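Long-range contact in alpha-ketoglutarate-dependent 2,4-dichlorophenoxyacetate dioxygenase (Bradyrhizobium diazoefficiens, PDB 5BKE), which probably acts as a metal- and 2-oxoglutarate-dependent dioxygenase of the TfdA family, linked to the oxidative degradation of aryloxyalkanoate herbicides: residues 125-135 with 249-260. Numbering follows the deposited sequence.
Sequences AKFSLLSARVV and WKLHDLVMWDNR. With OGA (N-oxalylglycine), chain O.
Ser128 and Trp257 form a hydrogen-bonded antiparallel pair between strands 127-132 and 254-258, whose axes run at 165°. Backbone bonds join them in both directions, Trp257 N reaching Ser128 O at 2.9 Å, a pattern Leu130 and Val255 repeat. Among side chains, Asn259 ND2 donates to Ser128 OG at 2.8 Å, nearly straight (167°) and in the amide plane. The same ND2 reaches Lys126 O from above the carbonyl plane, while Asn259 OD1 accepts from Asp117 N; with Ser128 OG bonded to Asp117 OD2, this suggests a second shell positioning Asp117, a manganese ligand. A salt bridge joins Arg260 NE to the syn lone pair of Asp258 OD1 at 3.0 Å, Asp258 OD2 also bonds Gln261 NE2, and Lys126 CG lies 3.7 Å above the guanidinium plane.

In apolar packing, Met256 CB meets Leu129 CG at 3.8 Å on the face near helix 52-59. On the other, Trp257 CG sits between backbone N and carbonyl carbon (chi1 60°), which lays the indole beneath Ser128 CB, 3.4 Å from CE2, with Leu130 CB 3.6 Å from CZ3. The ring presents its edge to N-oxalylglycine O1; an alanine in place of Trp257 would probably open a gap beside that ligand and uncover Ser128 CB, though Leu130 would keep Trp249. Paired strands lining the metal and 2-oxoglutarate-analogue site are characteristic of the double-stranded beta-helix (cupin) core of TauD/TfdA dioxygenases.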
# COMPACT_ATOMS: atom_id res chain seq x y z
N ALA C 125 36.16 17.70 -17.24
CA ALA C 125 36.27 18.45 -15.99
C ALA C 125 35.35 17.95 -14.87
O ALA C 125 34.28 17.42 -15.13
CB ALA C 125 36.00 19.92 -16.25
N LYS C 126 35.82 18.09 -13.63
CA LYS C 126 35.03 17.86 -12.44
C LYS C 126 34.25 19.15 -12.11
O LYS C 126 33.11 19.32 -12.56
CB LYS C 126 35.94 17.41 -11.30
CG LYS C 126 35.24 16.81 -10.10
CD LYS C 126 36.25 16.35 -9.07
CE LYS C 126 35.68 16.41 -7.65
NZ LYS C 126 36.67 15.99 -6.62
N PHE C 127 34.86 20.08 -11.36
CA PHE C 127 34.19 21.33 -10.98
C PHE C 127 34.68 22.51 -11.79
O PHE C 127 35.87 22.59 -12.13
CB PHE C 127 34.39 21.66 -9.49
CG PHE C 127 33.85 20.62 -8.52
CD1 PHE C 127 32.88 19.69 -8.91
CD2 PHE C 127 34.30 20.61 -7.21
CE1 PHE C 127 32.40 18.75 -8.00
CE2 PHE C 127 33.81 19.67 -6.29
CZ PHE C 127 32.86 18.74 -6.70
N SER C 128 33.76 23.42 -12.08
CA SER C 128 34.07 24.75 -12.59
C SER C 128 33.63 25.82 -11.60
O SER C 128 32.53 25.73 -11.03
CB SER C 128 33.38 24.99 -13.92
OG SER C 128 33.79 24.06 -14.91
N LEU C 129 34.47 26.83 -11.41
CA LEU C 129 34.22 27.88 -10.41
C LEU C 129 34.28 29.27 -11.04
O LEU C 129 35.35 29.72 -11.44
CB LEU C 129 35.23 27.78 -9.26
CG LEU C 129 35.28 26.50 -8.42
CD1 LEU C 129 36.04 25.35 -9.07
CD2 LEU C 129 35.90 26.84 -7.08
N LEU C 130 33.13 29.94 -11.11
CA LEU C 130 33.01 31.22 -11.82
C LEU C 130 32.82 32.43 -10.91
O LEU C 130 31.86 32.50 -10.13
CB LEU C 130 31.90 31.14 -12.87
CG LEU C 130 31.85 32.22 -13.96
CD1 LEU C 130 33.09 32.15 -14.83
CD2 LEU C 130 30.60 32.06 -14.81
N SER C 131 33.74 33.39 -11.05
CA SER C 131 33.75 34.61 -10.26
C SER C 131 33.39 35.82 -11.12
O SER C 131 33.90 35.98 -12.23
CB SER C 131 35.13 34.78 -9.61
OG SER C 131 35.29 36.03 -9.00
N ALA C 132 32.46 36.64 -10.61
CA ALA C 132 31.99 37.85 -11.30
C ALA C 132 32.80 39.08 -10.87
O ALA C 132 32.65 39.57 -9.75
CB ALA C 132 30.50 38.06 -11.04
N ARG C 133 33.66 39.55 -11.77
CA ARG C 133 34.58 40.65 -11.44
C ARG C 133 34.04 41.99 -11.92
O ARG C 133 34.15 42.99 -11.20
CB ARG C 133 35.98 40.38 -11.99
CG ARG C 133 36.58 39.04 -11.56
CD ARG C 133 36.75 38.92 -10.05
NE ARG C 133 37.44 37.67 -9.71
CZ ARG C 133 38.76 37.52 -9.69
NH1 ARG C 133 39.28 36.34 -9.38
NH2 ARG C 133 39.57 38.54 -9.99
N VAL C 134 33.48 42.01 -13.12
CA VAL C 134 32.68 43.13 -13.64
C VAL C 134 31.39 42.55 -14.23
O VAL C 134 31.44 41.71 -15.14
CB VAL C 134 33.44 43.99 -14.71
CG1 VAL C 134 32.56 45.14 -15.20
CG2 VAL C 134 34.76 44.53 -14.16
N VAL C 135 30.25 43.00 -13.70
CA VAL C 135 28.93 42.49 -14.11
C VAL C 135 28.41 43.30 -15.28
O VAL C 135 28.34 44.53 -15.20
CB VAL C 135 27.91 42.49 -12.93
CG1 VAL C 135 26.48 42.21 -13.41
CG2 VAL C 135 28.31 41.49 -11.87
N TRP C 249 23.27 37.63 -11.90
CA TRP C 249 24.60 37.96 -11.34
C TRP C 249 24.63 39.23 -10.49
O TRP C 249 24.08 40.27 -10.87
CB TRP C 249 25.62 38.07 -12.47
CG TRP C 249 25.98 36.75 -13.07
CD1 TRP C 249 25.53 36.24 -14.25
CD2 TRP C 249 26.87 35.77 -12.52
NE1 TRP C 249 26.08 35.00 -14.47
CE2 TRP C 249 26.91 34.69 -13.43
CE3 TRP C 249 27.65 35.72 -11.35
CZ2 TRP C 249 27.69 33.54 -13.20
CZ3 TRP C 249 28.44 34.58 -11.12
CH2 TRP C 249 28.45 33.51 -12.04
N LYS C 250 25.27 39.12 -9.33
CA LYS C 250 25.67 40.28 -8.54
C LYS C 250 27.18 40.31 -8.47
O LYS C 250 27.83 39.26 -8.55
CB LYS C 250 25.08 40.24 -7.11
CG LYS C 250 23.57 40.43 -7.03
CD LYS C 250 23.06 40.02 -5.65
CE LYS C 250 21.65 39.44 -5.70
NZ LYS C 250 20.63 40.49 -6.03
N LEU C 251 27.73 41.52 -8.32
CA LEU C 251 29.16 41.75 -8.18
C LEU C 251 29.79 40.90 -7.08
O LEU C 251 29.28 40.85 -5.96
CB LEU C 251 29.44 43.24 -7.94
CG LEU C 251 30.89 43.72 -7.84
CD1 LEU C 251 31.69 43.34 -9.08
CD2 LEU C 251 30.92 45.22 -7.62
N HIS C 252 30.89 40.23 -7.43
CA HIS C 252 31.60 39.28 -6.55
C HIS C 252 30.83 38.02 -6.14
O HIS C 252 31.18 37.39 -5.14
CB HIS C 252 32.20 39.98 -5.31
CG HIS C 252 33.03 41.19 -5.63
ND1 HIS C 252 32.98 42.33 -4.87
CD2 HIS C 252 33.92 41.43 -6.63
CE1 HIS C 252 33.81 43.23 -5.38
NE2 HIS C 252 34.39 42.70 -6.45
N ASP C 253 29.81 37.62 -6.90
CA ASP C 253 29.27 36.27 -6.78
C ASP C 253 30.36 35.26 -7.16
O ASP C 253 31.22 35.55 -8.01
CB ASP C 253 28.10 36.04 -7.72
CG ASP C 253 26.78 36.58 -7.20
OD1 ASP C 253 26.68 37.03 -6.04
OD2 ASP C 253 25.81 36.54 -8.00
N LEU C 254 30.33 34.09 -6.53
CA LEU C 254 31.01 32.91 -7.05
C LEU C 254 29.99 31.79 -7.18
O LEU C 254 29.37 31.40 -6.18
CB LEU C 254 32.21 32.47 -6.19
CG LEU C 254 33.04 31.30 -6.78
CD1 LEU C 254 34.53 31.54 -6.68
CD2 LEU C 254 32.67 29.93 -6.22
N VAL C 255 29.82 31.30 -8.40
CA VAL C 255 28.98 30.14 -8.67
C VAL C 255 29.88 29.00 -9.14
O VAL C 255 30.72 29.18 -10.04
CB VAL C 255 27.86 30.45 -9.70
CG1 VAL C 255 26.98 29.24 -9.94
CG2 VAL C 255 26.98 31.60 -9.19
N MET C 256 29.72 27.85 -8.50
CA MET C 256 30.48 26.65 -8.85
C MET C 256 29.56 25.49 -9.16
O MET C 256 28.52 25.31 -8.50
CB MET C 256 31.52 26.29 -7.79
CG MET C 256 30.99 25.90 -6.42
SD MET C 256 32.30 25.58 -5.20
CE MET C 256 33.26 24.27 -5.98
N TRP C 257 29.91 24.71 -10.18
CA TRP C 257 29.05 23.64 -10.63
C TRP C 257 29.80 22.34 -10.88
O TRP C 257 31.00 22.36 -11.21
CB TRP C 257 28.22 24.06 -11.86
CG TRP C 257 29.02 24.47 -13.07
CD1 TRP C 257 29.46 23.65 -14.08
CD2 TRP C 257 29.46 25.80 -13.42
NE1 TRP C 257 30.15 24.38 -15.02
CE2 TRP C 257 30.16 25.70 -14.64
CE3 TRP C 257 29.33 27.06 -12.80
CZ2 TRP C 257 30.74 26.81 -15.27
CZ3 TRP C 257 29.90 28.17 -13.43
CH2 TRP C 257 30.60 28.03 -14.65
N ASP C 258 29.09 21.22 -10.71
CA ASP C 258 29.62 19.92 -11.05
C ASP C 258 29.26 19.60 -12.49
O ASP C 258 28.08 19.42 -12.84
CB ASP C 258 29.11 18.84 -10.09
CG ASP C 258 29.79 17.49 -10.31
OD1 ASP C 258 30.67 17.36 -11.19
OD2 ASP C 258 29.44 16.54 -9.56
N ASN C 259 30.29 19.54 -13.34
CA ASN C 259 30.11 19.26 -14.78
C ASN C 259 29.60 17.84 -15.02
O ASN C 259 28.98 17.57 -16.06
CB ASN C 259 31.41 19.52 -15.55
CG ASN C 259 31.72 21.01 -15.68
OD1 ASN C 259 31.02 21.75 -16.40
ND2 ASN C 259 32.75 21.46 -14.98
N ARG C 260 29.85 16.95 -14.05
CA ARG C 260 29.45 15.54 -14.13
C ARG C 260 27.92 15.32 -13.93
O ARG C 260 27.42 14.23 -14.25
CB ARG C 260 30.25 14.70 -13.12
CG ARG C 260 31.77 14.95 -13.16
CD ARG C 260 32.50 14.26 -12.02
NE ARG C 260 32.09 14.78 -10.71
CZ ARG C 260 32.53 14.34 -9.54
NH1 ARG C 260 33.45 13.38 -9.46
NH2 ARG C 260 32.07 14.90 -8.42
C1 OGA O . 32.03 28.84 -18.25
C2 OGA O . 30.81 29.35 -18.84
C4 OGA O . 29.21 31.21 -18.93
C5 OGA O . 29.23 32.63 -18.42
O1 OGA O . 32.27 27.62 -18.37
O2 OGA O . 32.76 29.64 -17.61
O2' OGA O . 30.29 28.70 -19.74
O3 OGA O . 30.21 33.33 -18.73
N1 OGA O . 30.32 30.47 -18.34
O4 OGA O . 28.28 33.02 -17.70
O HOH W 1 33.65 36.01 -6.77